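Side-chain contacts in DNA repair and recombination protein RadB (Thermococcus kodakarensis, PDB 2CVH), which probably takes part in DNA repair and homologous recombination, binding DNA and ATP but hydrolysing ATP only very weakly and not promoting strand exchange: residues K47-D52 against K100-N105; I81-S86 against R92-S97. All blocks are in the same frame, centred on the assembly; numbering follows the deposited sequence.

Contact 1 (K47-D52 against K100-N105); sequences KVAYVD and KTVDSN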
ATOM      1  N   LYS A  47     -12.195   0.278  10.291  1.00 20.62           N
ATOM      2  CA  LYS A  47     -12.071  -0.823   9.354  1.00 23.56           C
ATOM      3  C   LYS A  47     -11.084  -0.555   8.224  1.00 21.48           C
ATOM      4  O   LYS A  47     -10.848   0.590   7.824  1.00 23.76           O
ATOM      5  CB  LYS A  47     -13.441  -1.221   8.802  1.00 27.30           C
ATOM      6  CG  LYS A  47     -14.397  -1.784   9.856  1.00 29.48           C
ATOM      7  CD  LYS A  47     -15.822  -1.838   9.304  1.00 32.57           C
ATOM      8  CE  LYS A  47     -16.758  -2.683  10.168  1.00 30.67           C
ATOM      9  NZ  LYS A  47     -17.711  -3.461   9.310  1.00 29.17           N
ATOM     10  N   VAL A  48     -10.511  -1.634   7.717  1.00 18.73           N
ATOM     11  CA  VAL A  48      -9.556  -1.564   6.647  1.00 15.31           C
ATOM     12  C   VAL A  48      -9.979  -2.616   5.665  1.00 21.40           C
ATOM     13  O   VAL A  48     -10.100  -3.787   6.049  1.00 20.94           O
ATOM     14  CB  VAL A  48      -8.150  -1.958   7.134  1.00 15.37           C
ATOM     15  CG1 VAL A  48      -7.166  -2.014   5.964  1.00  8.08           C
ATOM     16  CG2 VAL A  48      -7.676  -1.005   8.167  1.00  8.35           C
ATOM     17  N   ALA A  49     -10.237  -2.207   4.420  1.00 17.72           N
ATOM     18  CA  ALA A  49     -10.604  -3.154   3.367  1.00 19.55           C
ATOM     19  C   ALA A  49      -9.246  -3.573   2.839  1.00 20.31           C
ATOM     20  O   ALA A  49      -8.481  -2.732   2.384  1.00 23.91           O
ATOM     21  CB  ALA A  49     -11.421  -2.467   2.263  1.00 17.66           C
ATOM     22  N   TYR A  50      -8.942  -4.858   2.886  1.00 18.29           N
ATOM     23  CA  TYR A  50      -7.648  -5.318   2.456  1.00 17.92           C
ATOM     24  C   TYR A  50      -7.803  -6.371   1.373  1.00 19.88           C
ATOM     25  O   TYR A  50      -8.257  -7.479   1.621  1.00 25.31           O
ATOM     26  CB  TYR A  50      -6.884  -5.845   3.688  1.00 17.17           C
ATOM     27  CG  TYR A  50      -5.377  -5.913   3.535  1.00 14.74           C
ATOM     28  CD1 TYR A  50      -4.786  -6.784   2.597  1.00 16.37           C
ATOM     29  CD2 TYR A  50      -4.537  -5.122   4.335  1.00 14.08           C
ATOM     30  CE1 TYR A  50      -3.390  -6.867   2.450  1.00 15.23           C
ATOM     31  CE2 TYR A  50      -3.139  -5.198   4.203  1.00 14.30           C
ATOM     32  CZ  TYR A  50      -2.573  -6.071   3.253  1.00 15.03           C
ATOM     33  OH  TYR A  50      -1.199  -6.126   3.075  1.00 19.65           O
ATOM     34  N   VAL A  51      -7.492  -5.987   0.144  1.00 26.26           N
ATOM     35  CA  VAL A  51      -7.588  -6.894  -0.994  1.00 26.35           C
ATOM     36  C   VAL A  51      -6.223  -7.545  -1.114  1.00 29.10           C
ATOM     37  O   VAL A  51      -5.255  -6.920  -1.563  1.00 29.35           O
ATOM     38  CB  VAL A  51      -7.959  -6.135  -2.286  1.00 22.80           C
ATOM     39  CG1 VAL A  51      -8.067  -7.101  -3.445  1.00 21.48           C
ATOM     40  CG2 VAL A  51      -9.285  -5.383  -2.085  1.00 21.89           C
ATOM     41  N   ASP A  52      -6.143  -8.783  -0.645  1.00 30.99           N
ATOM     42  CA  ASP A  52      -4.897  -9.509  -0.642  1.00 30.68           C
ATOM     43  C   ASP A  52      -4.831 -10.563  -1.698  1.00 32.11           C
ATOM     44  O   ASP A  52      -5.188 -11.713  -1.464  1.00 38.45           O
ATOM     45  CB  ASP A  52      -4.655 -10.134   0.724  1.00 32.81           C
ATOM     46  CG  ASP A  52      -3.219 -10.597   0.907  1.00 37.50           C
ATOM     47  OD1 ASP A  52      -2.331 -10.247   0.090  1.00 43.40           O
ATOM     48  OD2 ASP A  52      -2.964 -11.311   1.883  1.00 37.09           O
ATOM     49  N   LYS A 100     -19.482  -0.771  -2.835  1.00 56.76           N
ATOM     50  CA  LYS A 100     -20.554  -0.778  -1.848  1.00 59.91           C
ATOM     51  C   LYS A 100     -20.185  -1.340  -0.466  1.00 57.37           C
ATOM     52  O   LYS A 100     -20.892  -1.088   0.516  1.00 55.62           O
ATOM     53  CB  LYS A 100     -21.792  -1.476  -2.412  1.00 67.91           C
ATOM     54  CG  LYS A 100     -23.117  -1.110  -1.699  1.00 76.34           C
ATOM     55  CD  LYS A 100     -23.530   0.371  -1.885  1.00 78.14           C
ATOM     56  CE  LYS A 100     -22.981   1.280  -0.784  1.00 80.14           C
ATOM     57  NZ  LYS A 100     -23.355   2.709  -0.996  1.00 81.76           N
ATOM     58  N   THR A 101     -19.106  -2.119  -0.393  1.00 52.75           N
ATOM     59  CA  THR A 101     -18.645  -2.675   0.880  1.00 48.42           C
ATOM     60  C   THR A 101     -18.054  -1.558   1.747  1.00 48.44           C
ATOM     61  O   THR A 101     -18.272  -1.496   2.962  1.00 48.64           O
ATOM     62  CB  THR A 101     -17.527  -3.713   0.661  1.00 51.20           C
ATOM     63  OG1 THR A 101     -17.936  -4.663  -0.333  1.00 54.58           O
ATOM     64  CG2 THR A 101     -17.180  -4.436   1.978  1.00 49.22           C
ATOM     65  N   VAL A 102     -17.275  -0.687   1.115  1.00 45.50           N
ATOM     66  CA  VAL A 102     -16.641   0.412   1.821  1.00 39.79           C
ATOM     67  C   VAL A 102     -17.647   1.480   2.203  1.00 37.89           C
ATOM     68  O   VAL A 102     -18.285   2.069   1.339  1.00 41.86           O
ATOM     69  CB  VAL A 102     -15.525   1.064   0.955  1.00 38.38           C
ATOM     70  CG1 VAL A 102     -14.856   2.211   1.724  1.00 33.92           C
ATOM     71  CG2 VAL A 102     -14.495   0.015   0.532  1.00 37.81           C
ATOM     72  N   ASP A 103     -17.755   1.756   3.496  1.00 35.97           N
ATOM     73  CA  ASP A 103     -18.666   2.782   3.994  1.00 35.08           C
ATOM     74  C   ASP A 103     -17.898   3.700   4.917  1.00 32.74           C
ATOM     75  O   ASP A 103     -16.686   3.569   5.050  1.00 37.15           O
ATOM     76  CB  ASP A 103     -19.827   2.146   4.762  1.00 40.42           C
ATOM     77  CG  ASP A 103     -19.378   1.008   5.668  1.00 45.17           C
ATOM     78  OD1 ASP A 103     -19.857  -0.130   5.473  1.00 50.98           O
ATOM     79  OD2 ASP A 103     -18.546   1.245   6.569  1.00 46.10           O
ATOM     80  N   SER A 104     -18.605   4.575   5.612  1.00 27.60           N
ATOM     81  CA  SER A 104     -17.984   5.508   6.537  1.00 29.84           C
ATOM     82  C   SER A 104     -17.290   4.872   7.752  1.00 28.13           C
ATOM     83  O   SER A 104     -16.701   5.576   8.573  1.00 28.84           O
ATOM     84  CB  SER A 104     -19.021   6.534   6.992  1.00 34.11           C
ATOM     85  OG  SER A 104     -20.265   5.894   7.249  1.00 39.62           O
ATOM     86  N   ASN A 105     -17.384   3.552   7.881  1.00 31.82           N
ATOM     87  CA  ASN A 105     -16.755   2.837   8.995  1.00 34.41           C
ATOM     88  C   ASN A 105     -15.298   2.507   8.697  1.00 34.29           C
ATOM     89  O   ASN A 105     -14.537   2.145   9.599  1.00 33.79           O
ATOM     90  CB  ASN A 105     -17.496   1.542   9.312  1.00 33.14           C
ATOM     91  CG  ASN A 105     -18.629   1.735  10.303  1.00 35.55           C
ATOM     92  OD1 ASN A 105     -19.685   1.110  10.168  1.00 36.78           O
ATOM     93  ND2 ASN A 105     -18.406   2.554  11.324  1.00 31.39           N
TER
HETATM   94  O   HOH W   1     -19.401  -0.947   8.376  1.00 39.14           O

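Contact 2 (I81-S86 against R92-S97); sequences ILFTPS and RRVIGS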
ATOM      1  N   ILE A  81     -10.927  -6.240   7.112  1.00 21.95           N
ATOM      2  CA  ILE A  81     -11.891  -6.886   6.235  1.00 19.33           C
ATOM      3  C   ILE A  81     -11.110  -7.412   5.022  1.00 24.18           C
ATOM      4  O   ILE A  81     -10.764  -6.646   4.118  1.00 28.36           O
ATOM      5  CB  ILE A  81     -12.958  -5.887   5.782  1.00 17.22           C
ATOM      6  CG1 ILE A  81     -13.526  -5.138   6.983  1.00 14.43           C
ATOM      7  CG2 ILE A  81     -14.036  -6.606   4.992  1.00 16.47           C
ATOM      8  CD1 ILE A  81     -13.906  -6.017   8.151  1.00 19.86           C
ATOM      9  N   LEU A  82     -10.873  -8.721   4.980  1.00 20.83           N
ATOM     10  CA  LEU A  82     -10.078  -9.316   3.925  1.00 17.60           C
ATOM     11  C   LEU A  82     -10.794  -9.803   2.715  1.00 20.83           C
ATOM     12  O   LEU A  82     -11.917 -10.273   2.793  1.00 24.52           O
ATOM     13  CB  LEU A  82      -9.257 -10.467   4.488  1.00 22.49           C
ATOM     14  CG  LEU A  82      -8.319 -10.164   5.671  1.00 25.63           C
ATOM     15  CD1 LEU A  82      -7.865 -11.473   6.333  1.00 25.22           C
ATOM     16  CD2 LEU A  82      -7.126  -9.359   5.200  1.00 21.10           C
ATOM     17  N   PHE A  83     -10.082  -9.769   1.596  1.00 22.01           N
ATOM     18  CA  PHE A  83     -10.586 -10.228   0.303  1.00 24.85           C
ATOM     19  C   PHE A  83      -9.436 -10.976  -0.318  1.00 25.66           C
ATOM     20  O   PHE A  83      -8.334 -10.449  -0.421  1.00 26.88           O
ATOM     21  CB  PHE A  83     -10.987  -9.050  -0.600  1.00 25.63           C
ATOM     22  CG  PHE A  83     -12.062  -8.179  -0.014  1.00 20.18           C
ATOM     23  CD1 PHE A  83     -11.743  -7.173   0.884  1.00 19.87           C
ATOM     24  CD2 PHE A  83     -13.392  -8.378  -0.351  1.00 23.02           C
ATOM     25  CE1 PHE A  83     -12.724  -6.370   1.449  1.00 22.64           C
ATOM     26  CE2 PHE A  83     -14.391  -7.579   0.210  1.00 24.70           C
ATOM     27  CZ  PHE A  83     -14.056  -6.571   1.111  1.00 24.21           C
ATOM     28  N   THR A  84      -9.687 -12.194  -0.768  1.00 29.04           N
ATOM     29  CA  THR A  84      -8.620 -13.003  -1.324  1.00 35.68           C
ATOM     30  C   THR A  84      -8.846 -13.407  -2.774  1.00 39.73           C
ATOM     31  O   THR A  84      -8.893 -14.593  -3.089  1.00 42.28           O
ATOM     32  CB  THR A  84      -8.431 -14.263  -0.444  1.00 36.74           C
ATOM     33  OG1 THR A  84      -9.722 -14.804  -0.130  1.00 37.94           O
ATOM     34  CG2 THR A  84      -7.723 -13.923   0.866  1.00 34.43           C
ATOM     35  N   PRO A  85      -8.929 -12.426  -3.692  1.00 44.28           N
ATOM     36  CA  PRO A  85      -9.149 -12.713  -5.111  1.00 48.85           C
ATOM     37  C   PRO A  85      -8.051 -13.614  -5.656  1.00 55.97           C
ATOM     38  O   PRO A  85      -8.235 -14.300  -6.667  1.00 57.98           O
ATOM     39  CB  PRO A  85      -9.101 -11.323  -5.740  1.00 48.36           C
ATOM     40  CG  PRO A  85      -8.128 -10.603  -4.873  1.00 45.12           C
ATOM     41  CD  PRO A  85      -8.611 -11.000  -3.504  1.00 44.82           C
ATOM     42  N   SER A  86      -6.907 -13.548  -4.981  1.00 63.67           N
ATOM     43  CA  SER A  86      -5.692 -14.316  -5.251  1.00 72.80           C
ATOM     44  C   SER A  86      -5.346 -14.759  -6.687  1.00 76.35           C
ATOM     45  O   SER A  86      -4.281 -14.400  -7.199  1.00 77.96           O
ATOM     46  CB  SER A  86      -5.604 -15.480  -4.254  1.00 73.92           C
ATOM     47  OG  SER A  86      -5.731 -15.001  -2.916  1.00 71.26           O
ATOM     48  N   ARG A  92     -10.720  -7.573 -10.122  1.00 66.20           N
ATOM     49  CA  ARG A  92     -11.535  -6.458 -10.600  1.00 68.18           C
ATOM     50  C   ARG A  92     -12.955  -6.551 -10.014  1.00 66.73           C
ATOM     51  O   ARG A  92     -13.587  -5.531  -9.735  1.00 65.33           O
ATOM     52  CB  ARG A  92     -11.568  -6.459 -12.139  1.00 71.34           C
ATOM     53  CG  ARG A  92     -12.736  -5.700 -12.799  1.00 75.12           C
ATOM     54  CD  ARG A  92     -12.347  -4.349 -13.425  1.00 76.79           C
ATOM     55  NE  ARG A  92     -12.049  -3.334 -12.422  1.00 77.44           N
ATOM     56  CZ  ARG A  92     -12.944  -2.822 -11.586  1.00 77.04           C
ATOM     57  NH1 ARG A  92     -14.209  -3.211 -11.638  1.00 77.28           N
ATOM     58  NH2 ARG A  92     -12.555  -1.988 -10.639  1.00 78.36           N
ATOM     59  N   ARG A  93     -13.431  -7.774  -9.791  1.00 66.59           N
ATOM     60  CA  ARG A  93     -14.765  -8.002  -9.224  1.00 67.08           C
ATOM     61  C   ARG A  93     -14.809  -7.561  -7.764  1.00 62.29           C
ATOM     62  O   ARG A  93     -15.793  -6.971  -7.299  1.00 58.92           O
ATOM     63  CB  ARG A  93     -15.139  -9.480  -9.324  1.00 72.69           C
ATOM     64  CG  ARG A  93     -14.777 -10.094 -10.659  1.00 81.78           C
ATOM     65  CD  ARG A  93     -15.104 -11.579 -10.703  1.00 89.49           C
ATOM     66  NE  ARG A  93     -14.443 -12.239 -11.829  1.00 92.86           N
ATOM     67  CZ  ARG A  93     -13.964 -13.479 -11.801  1.00 93.12           C
ATOM     68  NH1 ARG A  93     -14.060 -14.219 -10.700  1.00 92.75           N
ATOM     69  NH2 ARG A  93     -13.400 -13.982 -12.887  1.00 93.65           N
ATOM     70  N   VAL A  94     -13.713  -7.841  -7.063  1.00 57.07           N
ATOM     71  CA  VAL A  94     -13.542  -7.504  -5.654  1.00 51.61           C
ATOM     72  C   VAL A  94     -13.455  -5.990  -5.528  1.00 47.22           C
ATOM     73  O   VAL A  94     -14.098  -5.393  -4.665  1.00 45.63           O
ATOM     74  CB  VAL A  94     -12.241  -8.148  -5.087  1.00 51.45           C
ATOM     75  CG1 VAL A  94     -11.826  -7.484  -3.776  1.00 51.03           C
ATOM     76  CG2 VAL A  94     -12.444  -9.649  -4.897  1.00 50.41           C
ATOM     77  N   ILE A  95     -12.661  -5.375  -6.403  1.00 43.92           N
ATOM     78  CA  ILE A  95     -12.502  -3.930  -6.381  1.00 40.09           C
ATOM     79  C   ILE A  95     -13.845  -3.302  -6.706  1.00 39.89           C
ATOM     80  O   ILE A  95     -14.265  -2.343  -6.060  1.00 36.03           O
ATOM     81  CB  ILE A  95     -11.388  -3.483  -7.329  1.00 38.22           C
ATOM     82  CG1 ILE A  95     -10.043  -3.953  -6.763  1.00 35.40           C
ATOM     83  CG2 ILE A  95     -11.389  -1.980  -7.465  1.00 39.18           C
ATOM     84  CD1 ILE A  95      -8.869  -3.618  -7.607  1.00 36.37           C
ATOM     85  N   GLY A  96     -14.559  -3.918  -7.646  1.00 41.34           N
ATOM     86  CA  GLY A  96     -15.875  -3.436  -8.002  1.00 44.15           C
ATOM     87  C   GLY A  96     -16.784  -3.553  -6.791  1.00 46.96           C
ATOM     88  O   GLY A  96     -17.471  -2.591  -6.431  1.00 46.81           O
ATOM     89  N   SER A  97     -16.731  -4.700  -6.113  1.00 49.34           N
ATOM     90  CA  SER A  97     -17.566  -4.928  -4.934  1.00 52.28           C
ATOM     91  C   SER A  97     -17.287  -3.871  -3.865  1.00 51.77           C
ATOM     92  O   SER A  97     -18.210  -3.357  -3.205  1.00 52.36           O
ATOM     93  CB  SER A  97     -17.332  -6.341  -4.363  1.00 56.87           C
ATOM     94  OG  SER A  97     -16.128  -6.452  -3.603  1.00 61.01           O
TER

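Contact 1 (K47-D52 against K100-N105)
Lys47 and Asn105 meet in a mixed polar and apolar contact at the start of strand 47-52, one strand in from the sheet's 80-83 edge, where it faces the turn between helix 90-101 and strand 106-112. Lys47 N donates a backbone hydrogen bond to Asn105 O (3.1 Å, N-H...O angle 151°). Beside it, the lysine chain leaves with CG anti to the carbonyl carbon (chi1 -65°) and stays extended until it bends at chi4, which brings Lys47 CD within 3.8 Å of Asn105 CB. Lysine suits this partly exposed place because its methylenes can pack while the ammonium stays among polar partners: Lys47 NZ donates to a water at 3.2 Å. That water lies 2.7 Å from Asn105 OD1 and 3.0 Å from Asp103 OD2, which may share its protons with other acceptors. Asp103 OD2 also accepts from Asn105 N through its anti lone pair, an Asx turn that holds the reversal. On the buried side the small Ala49 meets Val102 loosely, Ala49 CB lying 4.3 Å from Val102 CG2; Val102 also packs on helix 128-145. Asn105 O starts the parallel pairing that Lys47 continues with Ala107, as expected where a helix returns to the sheet in the alpha/beta fold of P-loop NTPases.

Contact 2 (I81-S86 against R92-S97)
Val94 fills the space between Phe83 and Pro85, joining the end of strand 80-83 to helix 90-101, which packs against the parallel part of the sheet in this RecA-like alpha/beta fold. The tight part is entirely apolar. Val94 CG1, anti to the backbone N (chi1 163°), reaches Phe83 CB at 3.6 Å and the root of the ring at Phe83 CG, 3.8 Å away. The other branch is turned to the proline, with Val94 CG2 3.8 Å from Pro85 CB. A beta-branched residue suits this place, since its two methyls can serve two neighbours at once; the compact ring of Pro85 offers a rigid apolar surface just after the strand ends, and Val51 of the adjacent strand packs on both Val94 and Pro85. Towards Ser97 the fit is looser. Phe83 is only partly buried, and Leu98 and Thr101 of the same helix also touch it. Serine is suited to this more open flank because its short hydroxyl may be satisfied by its own helix, at Val94 O, though the length of that bond is doubtful. Val94 CG1 and Ser97 OG both lie obliquely about the phenylalanine ring, and Phe83 CE2 stays 4.3 Å from Ser97 OG.

In the fold
The centres of contacts 1 and 2 lie about 10 Å apart on the same side of the chain's centre. Along the chain, strand 47-52 comes first, then both segments of contact 2, and finally residues 100-105. Helix 90-101 serves both: its middle meets 81-86, and its end leads into the turn facing Lys47. Strands 47-52 and 80-83 are parallel neighbours, joined by probable backbone hydrogen bonds from Ile81 N to Val48 O and from Asp52 N to Phe83 O. Val51 packs on Val94, making the two contacts continuous. Contact 2 packs helix 90-101 on the edge strand 80-83, and contact 1 joins the turn after it to the next strand in, within the sheet of the RecA-like fold and away from the predicted ATP-binding loop Gly27-Thr34.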